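Local coordinates for protein geranyltranstransferase (Legionella pneumophila subsp. pneumophila, PDB 3LOM) that probably condenses isoprenyl diphosphates into longer prenyl chains with the help of magnesium, as a farnesyl or geranylgeranyl diphosphate synthase, at residues Q69-I74 against S136-A141; V130-L135 against A142-I147. One frame throughout, in Å; residues are numbered along the deposited sequence.

Both contacts sit at one end of the helical bundle; their centres lie about 19 to 20 Å from the centre of the chain and about 7 Å from each other. Contact 2 joins helix 113-135 to helix 141-155, and all five residues that touch are buried. In contact 1 the loop between those same two helices is laid against the start of helix 69-91, and burial there is partial, with Leu138 exposed. Neither contact has a hydrogen bond across it; both are chiefly packing of aliphatic side chains, contact 2 being the more extensive. They merge where Leu139 touches Ile147 and Val71 touches Leu135, and each also reaches the second subunit.

Contact 1. Residues Q69-I74 against S136-A141; sequences QGVLDI and SPLLPA
Val71 and Ile74, on the first turns of helix 69-91, meet Leu138 and Leu139 in the loop that joins helices 113-135 and 141-155. In the all-helical fold of the isoprenoid synthases, this packs an interhelical connection onto a neighbouring helix.

Everything across the contact is apolar. Val71 serves both leucines. With CG1 anti to the backbone N (chi1 173°), both of its methyls are aimed at the loop: CG1 meets CD2 of Leu139 at 3.9 Å, and CG2 meets CD1 of that same leucine at 4.0 Å. These two side chains come tip to tip, whereas Leu138 slides past Val71 in the opposite direction, its CD1 lying 4.1 Å from Val71 CG2. The backbone of Gly70 lies near CD1 of Leu138.

The polar groups work away from this interface. Asp73, buried, forms a salt bridge with Arg19 and a hydrogen bond with Tyr59; Ser136 OG bonds back to Leu132 O. Where the loop passes into helix 141-155, Ala141 packs on Ala141 of the second subunit.

Ile74 and Leu138 meet at an angle, CD1 to CD1, at 3.8 Å.

Contact 2. Residues V130-L135 against A142-I147; sequences VLLMRL and AQVVAI
Ile147, whose backbone N donates to Gln143 O at 2.8 Å, packs from its helix against Leu131 and Leu135. That bond lies within one helix, and no hydrogen bond crosses the pair; apolar packing fills the interface. The contact closes a helical hairpin, between its two arms: helix 113-135 ends, a short loop turns the chain, and helix 141-155 returns beside it, a recurrent element of the all-helical isoprenoid synthase fold. The axes of the two segments approach to 9.8 Å and run nearly antiparallel, with 160° between their directions.

Two residues one turn apart, Val144 and Ile147, supply the second helix's share. Val144 pushes its two methyls at different partners. CG1, anti to the backbone N (chi1 174°), goes to CD2 of Leu132 at 3.9 Å and also lies over the backbone at Leu131 O. CG2, beside the backbone N, presses on CB of Leu135 at 3.8 Å, close to that residue's backbone. Leu132 takes part through its end: its CB points across rather than at the partner helix, and CD2 at the end of the chain comes near Val144 CG1.

Beyond the pair, Leu135 reaches Val71 of helix 69-91, and Leu131 continues onto Thr148 and Leu151 farther along its partner helix. The hairpin also faces the dimer interface: Leu132 touches Gln149 of the second subunit, and Val144 touches Val145 of that subunit.

At the Ile147 end, Leu131 crosses the isoleucine at a slant while Leu135 comes to it tip to tip. Both meet the same methyl: Ile147 CG2 stands 3.9 Å from Leu131 CD2 and 3.9 Å from Leu135 CD1.

Contact 1. Residues Q69-I74 against S136-A141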
loop_
_atom_site.group_PDB
_atom_site.type_symbol
_atom_site.label_atom_id
_atom_site.label_comp_id
_atom_site.label_asym_id
_atom_site.label_seq_id
_atom_site.Cartn_x
_atom_site.Cartn_y
_atom_site.Cartn_z
ATOM N N GLN A 69 21.603 13.152 -5.297
ATOM C CA GLN A 69 21.751 11.863 -4.627
ATOM C C GLN A 69 20.874 11.711 -3.383
ATOM O O GLN A 69 20.566 10.592 -2.985
ATOM C CB GLN A 69 23.217 11.566 -4.315
ATOM C CG GLN A 69 23.996 11.060 -5.524
ATOM C CD GLN A 69 24.955 9.929 -5.177
ATOM O OE1 GLN A 69 24.619 9.022 -4.409
ATOM N NE2 GLN A 69 26.149 9.971 -5.755
ATOM N N GLY A 70 20.474 12.837 -2.793
ATOM C CA GLY A 70 19.485 12.871 -1.714
ATOM C C GLY A 70 18.127 12.369 -2.171
ATOM O O GLY A 70 17.498 11.557 -1.483
ATOM N N VAL A 71 17.689 12.852 -3.338
ATOM C CA VAL A 71 16.471 12.382 -4.025
ATOM C C VAL A 71 16.548 10.875 -4.336
ATOM O O VAL A 71 15.588 10.127 -4.097
ATOM C CB VAL A 71 16.199 13.212 -5.326
ATOM C CG1 VAL A 71 15.035 12.633 -6.154
ATOM C CG2 VAL A 71 15.930 14.679 -4.987
ATOM N N LEU A 72 17.706 10.448 -4.835
ATOM C CA LEU A 72 17.973 9.052 -5.159
ATOM C C LEU A 72 17.849 8.099 -3.972
ATOM O O LEU A 72 17.323 6.997 -4.127
ATOM C CB LEU A 72 19.349 8.911 -5.812
ATOM C CG LEU A 72 19.442 9.489 -7.228
ATOM C CD1 LEU A 72 20.842 9.320 -7.803
ATOM C CD2 LEU A 72 18.402 8.822 -8.122
ATOM N N ASP A 73 18.324 8.531 -2.801
ATOM C CA ASP A 73 18.181 7.775 -1.550
ATOM C C ASP A 73 16.726 7.437 -1.262
ATOM O O ASP A 73 16.402 6.294 -0.929
ATOM C CB ASP A 73 18.740 8.569 -0.361
ATOM C CG ASP A 73 20.248 8.720 -0.404
ATOM O OD1 ASP A 73 20.940 7.770 -0.828
ATOM O OD2 ASP A 73 20.743 9.795 0.002
ATOM N N ILE A 74 15.872 8.448 -1.405
ATOM C CA ILE A 74 14.443 8.358 -1.123
ATOM C C ILE A 74 13.738 7.418 -2.096
ATOM O O ILE A 74 12.987 6.532 -1.665
ATOM C CB ILE A 74 13.784 9.756 -1.167
ATOM C CG1 ILE A 74 14.459 10.685 -0.153
ATOM C CG2 ILE A 74 12.284 9.665 -0.905
ATOM C CD1 ILE A 74 14.338 12.160 -0.479
ATOM N N SER A 136 9.124 16.221 -0.786
ATOM C CA SER A 136 8.442 17.517 -0.781
ATOM C C SER A 136 9.269 18.772 -0.441
ATOM O O SER A 136 8.960 19.849 -0.956
ATOM C CB SER A 136 7.194 17.456 0.100
ATOM O OG SER A 136 6.196 16.680 -0.530
ATOM N N PRO A 137 10.302 18.661 0.426
ATOM C CA PRO A 137 11.141 19.863 0.502
ATOM C C PRO A 137 12.145 19.979 -0.655
ATOM O O PRO A 137 12.680 21.064 -0.891
ATOM C CB PRO A 137 11.889 19.695 1.837
ATOM C CG PRO A 137 11.157 18.610 2.577
ATOM C CD PRO A 137 10.626 17.715 1.515
ATOM N N LEU A 138 12.375 18.882 -1.377
ATOM C CA LEU A 138 13.431 18.826 -2.393
ATOM C C LEU A 138 12.969 19.047 -3.841
ATOM O O LEU A 138 13.715 19.600 -4.653
ATOM C CB LEU A 138 14.201 17.504 -2.296
ATOM C CG LEU A 138 14.726 17.050 -0.928
ATOM C CD1 LEU A 138 15.467 15.730 -1.074
ATOM C CD2 LEU A 138 15.629 18.100 -0.271
ATOM N N LEU A 139 11.752 18.610 -4.156
ATOM C CA LEU A 139 11.223 18.658 -5.520
ATOM C C LEU A 139 9.894 19.413 -5.563
ATOM O O LEU A 139 9.204 19.500 -4.541
ATOM C CB LEU A 139 11.044 17.231 -6.056
ATOM C CG LEU A 139 12.051 16.575 -7.016
ATOM C CD1 LEU A 139 13.467 17.138 -6.955
ATOM C CD2 LEU A 139 12.068 15.064 -6.819
ATOM N N PRO A 140 9.527 19.971 -6.740
ATOM C CA PRO A 140 8.174 20.526 -6.863
ATOM C C PRO A 140 7.106 19.450 -6.632
ATOM O O PRO A 140 7.314 18.271 -6.956
ATOM C CB PRO A 140 8.122 21.025 -8.312
ATOM C CG PRO A 140 9.537 21.229 -8.705
ATOM C CD PRO A 140 10.319 20.184 -7.968
ATOM N N ALA A 141 5.979 19.870 -6.070
ATOM C CA ALA A 141 4.906 18.975 -5.671
ATOM C C ALA A 141 4.365 18.126 -6.829
ATOM O O ALA A 141 3.988 16.965 -6.634
ATOM C CB ALA A 141 3.796 19.775 -5.021
#

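Contact 2. Residues V130-L135 against A142-I147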
loop_
_atom_site.group_PDB
_atom_site.type_symbol
_atom_site.label_atom_id
_atom_site.label_comp_id
_atom_site.label_asym_id
_atom_site.label_seq_id
_atom_site.Cartn_x
_atom_site.Cartn_y
_atom_site.Cartn_z
ATOM N N VAL A 130 7.314 7.755 2.773
ATOM C CA VAL A 130 8.684 8.189 2.505
ATOM C C VAL A 130 8.785 9.072 1.253
ATOM O O VAL A 130 9.465 10.103 1.278
ATOM C CB VAL A 130 9.634 6.967 2.399
ATOM C CG1 VAL A 130 11.035 7.371 1.943
ATOM C CG2 VAL A 130 9.707 6.256 3.734
ATOM N N LEU A 131 8.101 8.676 0.176
ATOM C CA LEU A 131 8.076 9.473 -1.050
ATOM C C LEU A 131 7.460 10.836 -0.797
ATOM O O LEU A 131 8.068 11.849 -1.107
ATOM C CB LEU A 131 7.323 8.766 -2.177
ATOM C CG LEU A 131 7.998 7.581 -2.866
ATOM C CD1 LEU A 131 6.998 6.870 -3.758
ATOM C CD2 LEU A 131 9.237 7.978 -3.648
ATOM N N LEU A 132 6.276 10.853 -0.195
ATOM C CA LEU A 132 5.555 12.097 0.041
ATOM C C LEU A 132 6.198 13.096 1.012
ATOM O O LEU A 132 6.257 14.283 0.688
ATOM C CB LEU A 132 4.117 11.818 0.465
ATOM C CG LEU A 132 3.206 11.076 -0.514
ATOM C CD1 LEU A 132 1.838 10.988 0.111
ATOM C CD2 LEU A 132 3.151 11.729 -1.903
ATOM N N MET A 133 6.673 12.646 2.179
ATOM C CA MET A 133 7.240 13.567 3.174
ATOM C C MET A 133 8.683 14.007 2.865
ATOM O O MET A 133 9.043 15.165 3.088
ATOM C CB MET A 133 7.081 13.042 4.619
ATOM C CG MET A 133 7.916 11.816 5.009
ATOM S SD MET A 133 7.515 11.135 6.640
ATOM C CE MET A 133 8.601 9.703 6.659
ATOM N N ARG A 134 9.497 13.085 2.344
ATOM C CA ARG A 134 10.922 13.361 2.103
ATOM C C ARG A 134 11.250 14.059 0.779
ATOM O O ARG A 134 12.241 14.790 0.705
ATOM C CB ARG A 134 11.778 12.095 2.259
ATOM C CG ARG A 134 11.704 11.430 3.631
ATOM C CD ARG A 134 12.413 12.251 4.701
ATOM N NE ARG A 134 12.233 11.689 6.038
ATOM C CZ ARG A 134 13.035 10.782 6.592
ATOM N NH1 ARG A 134 14.088 10.313 5.927
ATOM N NH2 ARG A 134 12.780 10.337 7.814
ATOM N N LEU A 135 10.441 13.835 -0.258
ATOM C CA LEU A 135 10.660 14.497 -1.556
ATOM C C LEU A 135 10.138 15.932 -1.601
ATOM O O LEU A 135 10.647 16.749 -2.369
ATOM C CB LEU A 135 10.050 13.698 -2.717
ATOM C CG LEU A 135 10.683 12.382 -3.177
ATOM C CD1 LEU A 135 9.812 11.741 -4.243
ATOM C CD2 LEU A 135 12.098 12.572 -3.690
ATOM N N ALA A 142 4.355 18.711 -8.026
ATOM C CA ALA A 142 3.910 18.037 -9.243
ATOM C C ALA A 142 4.735 16.795 -9.547
ATOM O O ALA A 142 4.181 15.757 -9.916
ATOM C CB ALA A 142 3.932 19.005 -10.430
ATOM N N GLN A 143 6.052 16.907 -9.375
ATOM C CA GLN A 143 6.968 15.794 -9.598
ATOM C C GLN A 143 6.814 14.708 -8.533
ATOM O O GLN A 143 6.867 13.525 -8.855
ATOM C CB GLN A 143 8.416 16.280 -9.663
ATOM C CG GLN A 143 8.733 17.135 -10.889
ATOM C CD GLN A 143 10.222 17.405 -11.067
ATOM O OE1 GLN A 143 10.966 17.563 -10.096
ATOM N NE2 GLN A 143 10.660 17.469 -12.318
ATOM N N VAL A 144 6.606 15.124 -7.283
ATOM C CA VAL A 144 6.352 14.210 -6.163
ATOM C C VAL A 144 5.157 13.290 -6.467
ATOM O O VAL A 144 5.248 12.065 -6.312
ATOM C CB VAL A 144 6.128 14.993 -4.832
ATOM C CG1 VAL A 144 5.727 14.051 -3.684
ATOM C CG2 VAL A 144 7.377 15.794 -4.464
ATOM N N VAL A 145 4.068 13.897 -6.938
ATOM C CA VAL A 145 2.867 13.187 -7.369
ATOM C C VAL A 145 3.151 12.190 -8.510
ATOM O O VAL A 145 2.797 11.012 -8.410
ATOM C CB VAL A 145 1.747 14.192 -7.734
ATOM C CG1 VAL A 145 0.566 13.507 -8.411
ATOM C CG2 VAL A 145 1.285 14.923 -6.484
ATOM N N ALA A 146 3.832 12.651 -9.557
ATOM C CA ALA A 146 4.133 11.801 -10.717
ATOM C C ALA A 146 5.092 10.654 -10.404
ATOM O O ALA A 146 4.958 9.575 -10.979
ATOM C CB ALA A 146 4.650 12.635 -11.898
ATOM N N ILE A 147 6.047 10.897 -9.502
ATOM C CA ILE A 147 6.988 9.872 -9.021
ATOM C C ILE A 147 6.243 8.756 -8.272
ATOM O O ILE A 147 6.505 7.564 -8.479
ATOM C CB ILE A 147 8.105 10.499 -8.126
ATOM C CG1 ILE A 147 9.153 11.200 -8.996
ATOM C CG2 ILE A 147 8.793 9.446 -7.229
ATOM C CD1 ILE A 147 9.953 12.252 -8.269
#